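Local coordinates for protein citrate synthase (Sulfolobus solfataricus, PDB 1O7X) that belongs to the citrate synthase family, and is a mostly helical enzyme that pairs with a second copy of itself as a dimer, at residues Met51-Leu56 and Lys119-Ile124; Ile93-Val98 and Arg136-Asn141; Ile170-Lys175 and Gly317-Ala322. All coordinates share one frame; numbering follows the deposited sequence.

Contact 1 of 3, residues Met51-Leu56 and Lys119-Ile124; sequences MLYGKL and KAISII
Next to Ala120 and Ile121, the two residues that meet Leu52 across this contact, the carbonyl oxygen of Lys119 is held by two donors. Ser122 OG lies 2.8 Å from Lys119 O, and Ile123 N lies 3.1 Å from the same Lys119 O. The first is a side-chain bond and the second a backbone helix bond. The Ser122 hydroxyl stands 18° out of the carbonyl plane. Lys119 lies three residues earlier, one turn back in the same helix.

The contact itself is apolar helix packing within the mainly helical citrate synthase fold. It joins the C-terminal end of helix 44-53 to an early part of helix 116-138. Leu52 is the centre. Its CG sits beside the backbone N (chi1 -63°) and is aimed at the other helix, and CD1, extended anti to CA (chi2 -170°), makes the reach. Leu52 CD1 meets Ala120 CB at 3.8 Å and Ile121 CG1 at 4.0 Å. The side chains of Leu52 and Ile121 cross obliquely.

Tyr53 adds a second arm, with its ring already stacked on Tyr49 one turn earlier. Leu343 and Ile347 of helix 330-352 pack on Ala120, while Leu65, Lys68 and Leu69 of helix 59-70 pack on Ile121. Gly54 leaves the helix with a positive phi, so the chain turns off just past Leu52 and Tyr53.

Ile121 meets Tyr53 at about a right angle. Ile121 CD1 lies at the edge of the ring, near its plane, 3.5 Å from Tyr53 OH and 4.2 Å from Tyr53 CE1.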
ATOM      1  N   MET A  51      -2.978 -10.483 -21.634  1.00 36.89           N
ATOM      2  CA  MET A  51      -2.187 -10.291 -20.417  1.00 35.93           C
ATOM      3  C   MET A  51      -2.625 -11.339 -19.403  1.00 35.55           C
ATOM      4  O   MET A  51      -1.786 -12.059 -18.873  1.00 34.68           O
ATOM      5  CB  MET A  51      -2.335  -8.835 -19.986  1.00 34.87           C
ATOM      6  CG  MET A  51      -1.472  -7.894 -20.811  1.00 33.07           C
ATOM      7  SD  MET A  51       0.276  -8.221 -20.617  1.00 32.90           S
ATOM      8  CE  MET A  51       0.995  -6.600 -20.511  1.00 32.36           C
ATOM      9  N   LEU A  52      -3.927 -11.493 -19.185  1.00 35.12           N
ATOM     10  CA  LEU A  52      -4.439 -12.430 -18.220  1.00 36.34           C
ATOM     11  C   LEU A  52      -4.439 -13.895 -18.605  1.00 38.89           C
ATOM     12  O   LEU A  52      -4.075 -14.733 -17.769  1.00 39.15           O
ATOM     13  CB  LEU A  52      -5.843 -11.983 -17.803  1.00 35.64           C
ATOM     14  CG  LEU A  52      -5.972 -10.623 -17.098  1.00 34.96           C
ATOM     15  CD1 LEU A  52      -7.400 -10.497 -16.564  1.00 33.67           C
ATOM     16  CD2 LEU A  52      -4.935 -10.391 -16.018  1.00 32.45           C
ATOM     17  N   TYR A  53      -4.901 -14.264 -19.797  1.00 41.32           N
ATOM     18  CA  TYR A  53      -4.978 -15.670 -20.170  1.00 43.30           C
ATOM     19  C   TYR A  53      -3.738 -16.190 -20.885  1.00 45.23           C
ATOM     20  O   TYR A  53      -3.684 -17.404 -21.116  1.00 46.08           O
ATOM     21  CB  TYR A  53      -6.218 -15.966 -21.012  1.00 42.48           C
ATOM     22  CG  TYR A  53      -7.508 -15.744 -20.268  1.00 42.54           C
ATOM     23  CD1 TYR A  53      -8.029 -14.475 -20.095  1.00 43.56           C
ATOM     24  CD2 TYR A  53      -8.214 -16.806 -19.732  1.00 42.66           C
ATOM     25  CE1 TYR A  53      -9.220 -14.274 -19.410  1.00 44.18           C
ATOM     26  CE2 TYR A  53      -9.391 -16.627 -19.045  1.00 43.10           C
ATOM     27  CZ  TYR A  53      -9.893 -15.358 -18.892  1.00 44.30           C
ATOM     28  OH  TYR A  53     -11.076 -15.166 -18.208  1.00 45.95           O
ATOM     29  N   GLY A  54      -2.789 -15.348 -21.255  1.00 47.11           N
ATOM     30  CA  GLY A  54      -1.574 -15.748 -21.911  1.00 49.68           C
ATOM     31  C   GLY A  54      -1.543 -15.921 -23.406  1.00 52.00           C
ATOM     32  O   GLY A  54      -0.532 -16.400 -23.945  1.00 52.55           O
ATOM     33  N   LYS A  55      -2.607 -15.571 -24.122  1.00 54.20           N
ATOM     34  CA  LYS A  55      -2.638 -15.717 -25.576  1.00 55.61           C
ATOM     35  C   LYS A  55      -3.730 -14.847 -26.200  1.00 55.48           C
ATOM     36  O   LYS A  55      -4.568 -14.289 -25.496  1.00 55.27           O
ATOM     37  CB  LYS A  55      -2.866 -17.178 -25.977  1.00 57.02           C
ATOM     38  CG  LYS A  55      -4.322 -17.551 -26.249  1.00 58.28           C
ATOM     39  CD  LYS A  55      -4.869 -18.498 -25.194  1.00 59.25           C
ATOM     40  CE  LYS A  55      -6.338 -18.809 -25.475  1.00 60.47           C
ATOM     41  NZ  LYS A  55      -6.681 -20.203 -25.054  1.00 61.47           N
ATOM     42  N   LEU A  56      -3.726 -14.786 -27.527  1.00 55.73           N
ATOM     43  CA  LEU A  56      -4.732 -13.999 -28.238  1.00 55.97           C
ATOM     44  C   LEU A  56      -6.096 -14.678 -28.242  1.00 55.95           C
ATOM     45  O   LEU A  56      -6.256 -15.890 -28.394  1.00 56.33           O
ATOM     46  CB  LEU A  56      -4.281 -13.657 -29.656  1.00 55.33           C
ATOM     47  CG  LEU A  56      -3.133 -12.631 -29.672  1.00 55.39           C
ATOM     48  CD1 LEU A  56      -2.296 -12.800 -30.923  1.00 55.06           C
ATOM     49  CD2 LEU A  56      -3.704 -11.228 -29.517  1.00 55.27           C
ATOM     50  N   LYS A 119     -11.833 -12.450 -11.601  1.00 42.81           N
ATOM     51  CA  LYS A 119     -11.820 -11.424 -10.569  1.00 40.66           C
ATOM     52  C   LYS A 119     -11.074 -10.216 -11.094  1.00 38.91           C
ATOM     53  O   LYS A 119     -11.584  -9.114 -10.909  1.00 38.47           O
ATOM     54  CB  LYS A 119     -11.263 -11.992  -9.284  1.00 41.70           C
ATOM     55  CG  LYS A 119     -11.640 -11.433  -7.941  1.00 41.45           C
ATOM     56  CD  LYS A 119     -12.895 -10.600  -7.898  1.00 42.21           C
ATOM     57  CE  LYS A 119     -12.947  -9.781  -6.617  1.00 42.66           C
ATOM     58  NZ  LYS A 119     -13.943 -10.319  -5.652  1.00 43.13           N
ATOM     59  N   ALA A 120      -9.937 -10.387 -11.765  1.00 37.55           N
ATOM     60  CA  ALA A 120      -9.195  -9.249 -12.314  1.00 35.57           C
ATOM     61  C   ALA A 120     -10.026  -8.521 -13.354  1.00 35.38           C
ATOM     62  O   ALA A 120     -10.146  -7.298 -13.380  1.00 35.37           O
ATOM     63  CB  ALA A 120      -7.851  -9.662 -12.871  1.00 34.68           C
ATOM     64  N   ILE A 121     -10.750  -9.261 -14.185  1.00 36.37           N
ATOM     65  CA  ILE A 121     -11.672  -8.685 -15.168  1.00 36.59           C
ATOM     66  C   ILE A 121     -12.710  -7.807 -14.463  1.00 35.28           C
ATOM     67  O   ILE A 121     -12.986  -6.700 -14.936  1.00 34.38           O
ATOM     68  CB  ILE A 121     -12.392  -9.764 -16.005  1.00 37.04           C
ATOM     69  CG1 ILE A 121     -11.420 -10.416 -17.003  1.00 35.99           C
ATOM     70  CG2 ILE A 121     -13.625  -9.260 -16.744  1.00 36.59           C
ATOM     71  CD1 ILE A 121     -11.861 -11.853 -17.243  1.00 36.35           C
ATOM     72  N   SER A 122     -13.251  -8.302 -13.344  1.00 34.20           N
ATOM     73  CA  SER A 122     -14.254  -7.518 -12.639  1.00 34.96           C
ATOM     74  C   SER A 122     -13.660  -6.261 -12.028  1.00 34.41           C
ATOM     75  O   SER A 122     -14.354  -5.246 -11.946  1.00 35.52           O
ATOM     76  CB  SER A 122     -15.033  -8.327 -11.613  1.00 35.95           C
ATOM     77  OG  SER A 122     -14.255  -8.532 -10.453  1.00 38.94           O
ATOM     78  N   ILE A 123     -12.386  -6.269 -11.677  1.00 33.44           N
ATOM     79  CA  ILE A 123     -11.699  -5.131 -11.108  1.00 31.89           C
ATOM     80  C   ILE A 123     -11.382  -4.076 -12.141  1.00 31.74           C
ATOM     81  O   ILE A 123     -11.539  -2.881 -11.858  1.00 33.42           O
ATOM     82  CB  ILE A 123     -10.417  -5.555 -10.355  1.00 31.84           C
ATOM     83  CG1 ILE A 123     -10.835  -6.569  -9.275  1.00 31.83           C
ATOM     84  CG2 ILE A 123      -9.705  -4.340  -9.795  1.00 30.83           C
ATOM     85  CD1 ILE A 123      -9.931  -6.857  -8.120  1.00 30.35           C
ATOM     86  N   ILE A 124     -10.981  -4.482 -13.334  1.00 31.04           N
ATOM     87  CA  ILE A 124     -10.664  -3.542 -14.417  1.00 28.83           C
ATOM     88  C   ILE A 124     -11.845  -2.642 -14.704  1.00 28.78           C
ATOM     89  O   ILE A 124     -11.727  -1.420 -14.788  1.00 29.52           O
ATOM     90  CB  ILE A 124     -10.188  -4.311 -15.653  1.00 28.09           C
ATOM     91  CG1 ILE A 124      -8.756  -4.819 -15.399  1.00 27.63           C
ATOM     92  CG2 ILE A 124     -10.169  -3.476 -16.910  1.00 28.01           C
ATOM     93  CD1 ILE A 124      -8.283  -5.851 -16.396  1.00 26.90           C
TER

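Contact 2 of 3, residues Ile93-Val98 and Arg136-Asn141; sequences IGLLEV and RRKEGN
Leu95 meets Arg137 and Lys138 through a single methyl group, where helix 92-106 packs on the last turn of helix 116-138. These are two helices of the mainly helical citrate synthase fold.

The apolar part is small. Leu95 CD1 lies 3.9 Å from Lys138 CG and 4.0 Å from Arg137 CG. It touches only the first part of each long side chain, the aliphatic part near the backbone. Leu95 and Arg137 cross at about a right angle, while Leu95 and Lys138 meet more obliquely. The leucine is extended at chi2 (175°), with the touching methyl pointing on from CA.

The backbone bonds belong to the helix end. Arg136 O accepts from Asn141 N at 2.8 Å and from Glu139 N at 3.2 Å, the two donors coming from opposite faces of the carbonyl plane. With a weak bond from Gly140 N to Arg137 O and positive phi at Gly140, this is a Schellman motif.

Several charged side chains have partners beyond the two segments. Lys138 makes a cation-pi contact with Tyr328, Arg136 NE donates to Ala159 O, and Glu97 OE2 bonds Ser204 OG of the second subunit. Leu95 also packs on Ser105 of that subunit, so helix 92-106 lies at the dimer interface.

One face of the Arg136 guanidinium is covered toward its rim by Asn141 ND2, 3.6 Å above the plane.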
ATOM      1  N   ILE A  93      -5.156  10.597  -7.163  1.00 21.59           N
ATOM      2  CA  ILE A  93      -4.659   9.256  -6.790  1.00 21.91           C
ATOM      3  C   ILE A  93      -5.148   8.905  -5.386  1.00 22.32           C
ATOM      4  O   ILE A  93      -5.493   7.760  -5.110  1.00 21.99           O
ATOM      5  CB  ILE A  93      -3.130   9.194  -6.894  1.00 20.48           C
ATOM      6  CG1 ILE A  93      -2.667   9.386  -8.330  1.00 19.85           C
ATOM      7  CG2 ILE A  93      -2.576   7.924  -6.262  1.00 19.99           C
ATOM      8  CD1 ILE A  93      -3.429   8.727  -9.460  1.00 18.50           C
ATOM      9  N   GLY A  94      -5.236   9.918  -4.523  1.00 23.15           N
ATOM     10  CA  GLY A  94      -5.686   9.848  -3.155  1.00 23.18           C
ATOM     11  C   GLY A  94      -7.127   9.352  -3.131  1.00 24.26           C
ATOM     12  O   GLY A  94      -7.508   8.435  -2.396  1.00 23.63           O
ATOM     13  N   LEU A  95      -7.923   9.987  -3.998  1.00 25.26           N
ATOM     14  CA  LEU A  95      -9.340   9.616  -4.086  1.00 25.82           C
ATOM     15  C   LEU A  95      -9.404   8.186  -4.584  1.00 27.26           C
ATOM     16  O   LEU A  95     -10.257   7.468  -4.100  1.00 29.42           O
ATOM     17  CB  LEU A  95     -10.152  10.534  -4.975  1.00 26.11           C
ATOM     18  CG  LEU A  95     -10.425  11.988  -4.607  1.00 25.82           C
ATOM     19  CD1 LEU A  95     -11.163  12.722  -5.720  1.00 24.71           C
ATOM     20  CD2 LEU A  95     -11.246  12.105  -3.336  1.00 25.41           C
ATOM     21  N   LEU A  96      -8.546   7.758  -5.515  1.00 28.09           N
ATOM     22  CA  LEU A  96      -8.568   6.390  -6.009  1.00 27.20           C
ATOM     23  C   LEU A  96      -8.282   5.446  -4.851  1.00 27.00           C
ATOM     24  O   LEU A  96      -9.119   4.592  -4.556  1.00 26.72           O
ATOM     25  CB  LEU A  96      -7.579   6.230  -7.141  1.00 28.45           C
ATOM     26  CG  LEU A  96      -7.940   6.105  -8.604  1.00 28.18           C
ATOM     27  CD1 LEU A  96      -9.433   6.099  -8.889  1.00 27.51           C
ATOM     28  CD2 LEU A  96      -7.214   7.193  -9.395  1.00 27.43           C
ATOM     29  N   GLU A  97      -7.194   5.639  -4.134  1.00 27.66           N
ATOM     30  CA  GLU A  97      -6.842   4.924  -2.907  1.00 28.28           C
ATOM     31  C   GLU A  97      -8.046   4.730  -1.980  1.00 28.50           C
ATOM     32  O   GLU A  97      -8.390   3.639  -1.473  1.00 29.00           O
ATOM     33  CB  GLU A  97      -5.761   5.774  -2.268  1.00 28.93           C
ATOM     34  CG  GLU A  97      -4.626   5.262  -1.415  1.00 30.96           C
ATOM     35  CD  GLU A  97      -3.676   6.404  -1.090  1.00 32.42           C
ATOM     36  OE1 GLU A  97      -4.175   7.418  -0.538  1.00 34.74           O
ATOM     37  OE2 GLU A  97      -2.467   6.395  -1.361  1.00 32.31           O
ATOM     38  N   VAL A  98      -8.791   5.807  -1.717  1.00 26.63           N
ATOM     39  CA  VAL A  98      -9.979   5.693  -0.882  1.00 27.02           C
ATOM     40  C   VAL A  98     -10.987   4.721  -1.478  1.00 27.41           C
ATOM     41  O   VAL A  98     -11.647   3.953  -0.788  1.00 26.81           O
ATOM     42  CB  VAL A  98     -10.616   7.083  -0.746  1.00 27.39           C
ATOM     43  CG1 VAL A  98     -11.954   6.974  -0.065  1.00 27.62           C
ATOM     44  CG2 VAL A  98      -9.718   8.018   0.036  1.00 27.60           C
ATOM     45  N   ARG A 136     -15.527  13.184 -12.148  1.00 31.77           N
ATOM     46  CA  ARG A 136     -16.761  13.941 -11.966  1.00 32.04           C
ATOM     47  C   ARG A 136     -16.774  14.714 -10.662  1.00 31.98           C
ATOM     48  O   ARG A 136     -17.174  15.863 -10.636  1.00 32.02           O
ATOM     49  CB  ARG A 136     -18.011  13.091 -12.057  1.00 32.41           C
ATOM     50  CG  ARG A 136     -18.018  12.141 -13.232  1.00 33.88           C
ATOM     51  CD  ARG A 136     -19.445  11.665 -13.500  1.00 35.27           C
ATOM     52  NE  ARG A 136     -19.850  12.129 -14.805  1.00 38.01           N
ATOM     53  CZ  ARG A 136     -20.643  13.118 -15.161  1.00 38.50           C
ATOM     54  NH1 ARG A 136     -21.232  13.875 -14.249  1.00 39.28           N
ATOM     55  NH2 ARG A 136     -20.819  13.336 -16.458  1.00 38.58           N
ATOM     56  N   ARG A 137     -16.293  14.126  -9.585  1.00 33.47           N
ATOM     57  CA  ARG A 137     -16.305  14.733  -8.264  1.00 33.56           C
ATOM     58  C   ARG A 137     -15.354  15.900  -8.161  1.00 33.31           C
ATOM     59  O   ARG A 137     -15.573  16.783  -7.329  1.00 34.69           O
ATOM     60  CB  ARG A 137     -16.007  13.642  -7.238  1.00 34.37           C
ATOM     61  CG  ARG A 137     -14.986  13.979  -6.174  1.00 34.84           C
ATOM     62  CD  ARG A 137     -15.633  14.147  -4.827  1.00 35.87           C
ATOM     63  NE  ARG A 137     -15.232  15.383  -4.161  1.00 36.54           N
ATOM     64  CZ  ARG A 137     -16.132  16.283  -3.788  1.00 36.58           C
ATOM     65  NH1 ARG A 137     -17.414  16.081  -4.016  1.00 38.05           N
ATOM     66  NH2 ARG A 137     -15.837  17.403  -3.183  1.00 37.21           N
ATOM     67  N   LYS A 138     -14.288  15.911  -8.946  1.00 32.86           N
ATOM     68  CA  LYS A 138     -13.310  16.986  -8.893  1.00 31.91           C
ATOM     69  C   LYS A 138     -13.759  18.171  -9.745  1.00 31.96           C
ATOM     70  O   LYS A 138     -13.170  19.250  -9.670  1.00 33.33           O
ATOM     71  CB  LYS A 138     -11.923  16.518  -9.302  1.00 31.55           C
ATOM     72  CG  LYS A 138     -11.215  15.449  -8.509  1.00 30.80           C
ATOM     73  CD  LYS A 138      -9.687  15.545  -8.601  1.00 28.82           C
ATOM     74  CE  LYS A 138      -9.221  16.674  -7.733  1.00 27.91           C
ATOM     75  NZ  LYS A 138      -8.091  17.473  -8.198  1.00 28.95           N
ATOM     76  N   GLU A 139     -14.709  17.972 -10.624  1.00 31.06           N
ATOM     77  CA  GLU A 139     -15.313  18.977 -11.459  1.00 32.24           C
ATOM     78  C   GLU A 139     -16.686  19.366 -10.881  1.00 33.73           C
ATOM     79  O   GLU A 139     -17.406  20.219 -11.422  1.00 34.12           O
ATOM     80  CB  GLU A 139     -15.553  18.479 -12.882  1.00 31.98           C
ATOM     81  CG  GLU A 139     -14.451  18.523 -13.891  1.00 30.88           C
ATOM     82  CD  GLU A 139     -13.607  19.774 -13.903  1.00 31.69           C
ATOM     83  OE1 GLU A 139     -14.187  20.851 -14.209  1.00 32.37           O
ATOM     84  OE2 GLU A 139     -12.393  19.684 -13.606  1.00 30.48           O
ATOM     85  N   GLY A 140     -17.071  18.686  -9.797  1.00 33.54           N
ATOM     86  CA  GLY A 140     -18.326  18.880  -9.116  1.00 33.65           C
ATOM     87  C   GLY A 140     -19.586  18.286  -9.724  1.00 33.68           C
ATOM     88  O   GLY A 140     -20.698  18.654  -9.310  1.00 33.99           O
ATOM     89  N   ASN A 141     -19.526  17.364 -10.673  1.00 33.77           N
ATOM     90  CA  ASN A 141     -20.723  16.827 -11.274  1.00 35.61           C
ATOM     91  C   ASN A 141     -21.323  15.673 -10.481  1.00 37.86           C
ATOM     92  O   ASN A 141     -20.617  15.136  -9.634  1.00 39.04           O
ATOM     93  CB  ASN A 141     -20.468  16.335 -12.694  1.00 34.80           C
ATOM     94  CG  ASN A 141     -19.637  17.137 -13.652  1.00 34.17           C
ATOM     95  OD1 ASN A 141     -19.833  18.337 -13.848  1.00 33.59           O
ATOM     96  ND2 ASN A 141     -18.675  16.458 -14.281  1.00 33.07           N
TER

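Contact 3 of 3, residues Ile170-Lys175 and Gly317-Ala322; sequences INAMDK and GIVFYA
Ala172 and Met173 of helix 167-180 pack against Val319 and Phe320 of helix 316-323, and all four residues are buried. Two pairs carry the contact. Ala172 CB meets Val319 CG1 at 4.0 Å, methyl to methyl. Here the backbones are nearest, with the CA atoms of Ala172 and Val319 only 7.1 Å apart. The small alanine side chain is consistent with this close approach. Val319 turns CG1 to a position anti to its own N (chi1 172°), and this is the branch that reaches Ala172.

At the second pair the backbones stand farther apart, 7.8 Å between Met173 CA and Phe320 CA. Bends at chi2 (57°) and again at chi3 bring the terminal methyl of Met173 to the ring of Phe320. Met173 CE is 4.1 Å from Phe320 CE2 and approaches the ring obliquely. The two side chains cross at about a right angle. Ala153 and Leu157 of helix 152-161 also pack on Met173, while Leu274 and Leu278 of helix 266-279 press on Val319 and Ala172 respectively.

Away from helix 316-323, segment 170-175 is more polar: Ile170, Asn171 and Lys175 are partly exposed, though Asp174 is buried. Lys175 NZ forms a salt bridge with Asp174 OD1 at 2.8 Å, meeting that oxygen almost in line with its C-O bond. Asp174 OD2 accepts a bond from Tyr44 N, and Lys175 NZ also reaches Gly42 O. Lys175 probably offsets the charge of the buried Asp174 carboxylate.

This is a buried helix-helix contact that joins helix 167-180 to helix 316-323 in the mainly helical citrate synthase fold.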
ATOM      1  N   ILE A 170     -12.692   7.525 -29.182  1.00 43.61           N
ATOM      2  CA  ILE A 170     -12.751   6.165 -28.671  1.00 42.07           C
ATOM      3  C   ILE A 170     -11.457   5.433 -28.965  1.00 42.35           C
ATOM      4  O   ILE A 170     -10.992   4.632 -28.167  1.00 44.00           O
ATOM      5  CB  ILE A 170     -13.900   5.330 -29.257  1.00 40.94           C
ATOM      6  CG1 ILE A 170     -15.219   6.019 -28.931  1.00 39.59           C
ATOM      7  CG2 ILE A 170     -13.853   3.889 -28.759  1.00 40.14           C
ATOM      8  CD1 ILE A 170     -16.437   5.268 -29.378  1.00 38.90           C
ATOM      9  N   ASN A 171     -10.919   5.658 -30.145  1.00 42.34           N
ATOM     10  CA  ASN A 171      -9.680   5.060 -30.576  1.00 42.01           C
ATOM     11  C   ASN A 171      -8.493   5.542 -29.754  1.00 41.56           C
ATOM     12  O   ASN A 171      -7.608   4.751 -29.407  1.00 41.10           O
ATOM     13  CB  ASN A 171      -9.478   5.464 -32.046  1.00 43.44           C
ATOM     14  CG  ASN A 171      -8.297   4.676 -32.582  1.00 45.88           C
ATOM     15  OD1 ASN A 171      -8.470   3.465 -32.775  1.00 47.56           O
ATOM     16  ND2 ASN A 171      -7.168   5.344 -32.779  1.00 45.99           N
ATOM     17  N   ALA A 172      -8.440   6.852 -29.501  1.00 40.84           N
ATOM     18  CA  ALA A 172      -7.293   7.413 -28.774  1.00 41.36           C
ATOM     19  C   ALA A 172      -7.325   6.924 -27.330  1.00 41.28           C
ATOM     20  O   ALA A 172      -6.303   6.415 -26.859  1.00 40.76           O
ATOM     21  CB  ALA A 172      -7.198   8.909 -28.953  1.00 40.60           C
ATOM     22  N   MET A 173      -8.475   6.949 -26.668  1.00 41.54           N
ATOM     23  CA  MET A 173      -8.578   6.420 -25.320  1.00 42.21           C
ATOM     24  C   MET A 173      -8.167   4.945 -25.300  1.00 42.36           C
ATOM     25  O   MET A 173      -7.291   4.574 -24.509  1.00 43.22           O
ATOM     26  CB  MET A 173      -9.982   6.540 -24.716  1.00 42.77           C
ATOM     27  CG  MET A 173      -9.948   6.290 -23.199  1.00 43.62           C
ATOM     28  SD  MET A 173      -8.802   7.444 -22.417  1.00 45.32           S
ATOM     29  CE  MET A 173      -7.766   6.398 -21.419  1.00 45.37           C
ATOM     30  N   ASP A 174      -8.790   4.117 -26.127  1.00 41.28           N
ATOM     31  CA  ASP A 174      -8.510   2.698 -26.238  1.00 40.56           C
ATOM     32  C   ASP A 174      -7.057   2.351 -26.534  1.00 39.53           C
ATOM     33  O   ASP A 174      -6.567   1.330 -26.037  1.00 38.41           O
ATOM     34  CB  ASP A 174      -9.423   2.076 -27.309  1.00 41.32           C
ATOM     35  CG  ASP A 174      -9.075   0.632 -27.640  1.00 42.39           C
ATOM     36  OD1 ASP A 174      -8.419   0.396 -28.687  1.00 42.03           O
ATOM     37  OD2 ASP A 174      -9.437  -0.266 -26.837  1.00 42.68           O
ATOM     38  N   LYS A 175      -6.340   3.134 -27.334  1.00 39.56           N
ATOM     39  CA  LYS A 175      -4.939   2.834 -27.638  1.00 39.91           C
ATOM     40  C   LYS A 175      -4.030   3.234 -26.472  1.00 38.35           C
ATOM     41  O   LYS A 175      -3.032   2.579 -26.159  1.00 37.28           O
ATOM     42  CB  LYS A 175      -4.436   3.504 -28.918  1.00 40.68           C
ATOM     43  CG  LYS A 175      -5.192   3.164 -30.176  1.00 41.10           C
ATOM     44  CD  LYS A 175      -5.483   1.682 -30.306  1.00 41.35           C
ATOM     45  CE  LYS A 175      -6.575   1.493 -31.352  1.00 41.78           C
ATOM     46  NZ  LYS A 175      -7.229   0.163 -31.166  1.00 43.25           N
ATOM     47  N   GLY A 317       0.111  13.399 -22.302  1.00 39.33           N
ATOM     48  CA  GLY A 317      -0.668  14.515 -21.767  1.00 38.90           C
ATOM     49  C   GLY A 317      -1.494  15.130 -22.893  1.00 38.58           C
ATOM     50  O   GLY A 317      -2.707  15.258 -22.711  1.00 38.48           O
ATOM     51  N   ILE A 318      -0.888  15.438 -24.043  1.00 38.25           N
ATOM     52  CA  ILE A 318      -1.660  16.009 -25.153  1.00 37.86           C
ATOM     53  C   ILE A 318      -2.822  15.133 -25.571  1.00 37.59           C
ATOM     54  O   ILE A 318      -3.945  15.634 -25.761  1.00 37.25           O
ATOM     55  CB  ILE A 318      -0.722  16.417 -26.302  1.00 38.31           C
ATOM     56  CG1 ILE A 318      -0.023  17.716 -25.870  1.00 37.82           C
ATOM     57  CG2 ILE A 318      -1.430  16.623 -27.633  1.00 38.26           C
ATOM     58  CD1 ILE A 318       1.175  18.097 -26.690  1.00 38.13           C
ATOM     59  N   VAL A 319      -2.672  13.814 -25.684  1.00 37.63           N
ATOM     60  CA  VAL A 319      -3.841  12.997 -26.050  1.00 37.73           C
ATOM     61  C   VAL A 319      -4.955  13.163 -25.021  1.00 38.83           C
ATOM     62  O   VAL A 319      -6.137  13.402 -25.334  1.00 39.65           O
ATOM     63  CB  VAL A 319      -3.444  11.526 -26.232  1.00 36.79           C
ATOM     64  CG1 VAL A 319      -4.632  10.596 -26.410  1.00 36.14           C
ATOM     65  CG2 VAL A 319      -2.493  11.441 -27.415  1.00 36.60           C
ATOM     66  N   PHE A 320      -4.578  13.035 -23.737  1.00 37.77           N
ATOM     67  CA  PHE A 320      -5.567  13.115 -22.655  1.00 36.14           C
ATOM     68  C   PHE A 320      -6.215  14.490 -22.661  1.00 35.41           C
ATOM     69  O   PHE A 320      -7.431  14.545 -22.544  1.00 33.99           O
ATOM     70  CB  PHE A 320      -5.003  12.734 -21.289  1.00 34.65           C
ATOM     71  CG  PHE A 320      -4.409  11.358 -21.184  1.00 33.58           C
ATOM     72  CD1 PHE A 320      -3.142  11.176 -20.650  1.00 33.28           C
ATOM     73  CD2 PHE A 320      -5.122  10.246 -21.602  1.00 32.89           C
ATOM     74  CE1 PHE A 320      -2.617   9.898 -20.559  1.00 34.43           C
ATOM     75  CE2 PHE A 320      -4.584   8.980 -21.511  1.00 33.00           C
ATOM     76  CZ  PHE A 320      -3.326   8.782 -20.999  1.00 33.27           C
ATOM     77  N   TYR A 321      -5.414  15.545 -22.811  1.00 35.76           N
ATOM     78  CA  TYR A 321      -5.921  16.909 -22.869  1.00 35.71           C
ATOM     79  C   TYR A 321      -6.852  17.056 -24.075  1.00 34.92           C
ATOM     80  O   TYR A 321      -7.973  17.533 -23.966  1.00 34.13           O
ATOM     81  CB  TYR A 321      -4.809  17.942 -22.971  1.00 37.22           C
ATOM     82  CG  TYR A 321      -5.292  19.374 -22.879  1.00 39.27           C
ATOM     83  CD1 TYR A 321      -5.727  19.898 -21.663  1.00 39.34           C
ATOM     84  CD2 TYR A 321      -5.320  20.208 -23.988  1.00 39.81           C
ATOM     85  CE1 TYR A 321      -6.174  21.199 -21.558  1.00 39.58           C
ATOM     86  CE2 TYR A 321      -5.767  21.520 -23.884  1.00 40.12           C
ATOM     87  CZ  TYR A 321      -6.198  22.015 -22.672  1.00 39.87           C
ATOM     88  OH  TYR A 321      -6.636  23.311 -22.561  1.00 39.24           O
ATOM     89  N   ALA A 322      -6.446  16.508 -25.218  1.00 34.80           N
ATOM     90  CA  ALA A 322      -7.276  16.533 -26.413  1.00 34.28           C
ATOM     91  C   ALA A 322      -8.568  15.760 -26.198  1.00 34.09           C
ATOM     92  O   ALA A 322      -9.600  16.183 -26.743  1.00 35.09           O
ATOM     93  CB  ALA A 322      -6.487  16.047 -27.617  1.00 33.64           C
TER

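From the N terminus, the chain first passes 51-56, then 93-98, before it reaches 119-124, where contact 1 closes a loop of 62 residues. Segment 136-141 follows and closes contact 2, whose loop is shorter. The two contacts cross, because 93-98 lies within the loop of contact 1 and 136-141 beyond it. Both use helix 116-138, one near its start and one at its end, so this helix links helix 44-53 with helix 92-106. Contact 3 comes in series. It opens at 170-175 and closes 141 residues later, joining helix 167-180 to the late helix 316-323. The centres of the contacts stand 20 to 26 Å apart.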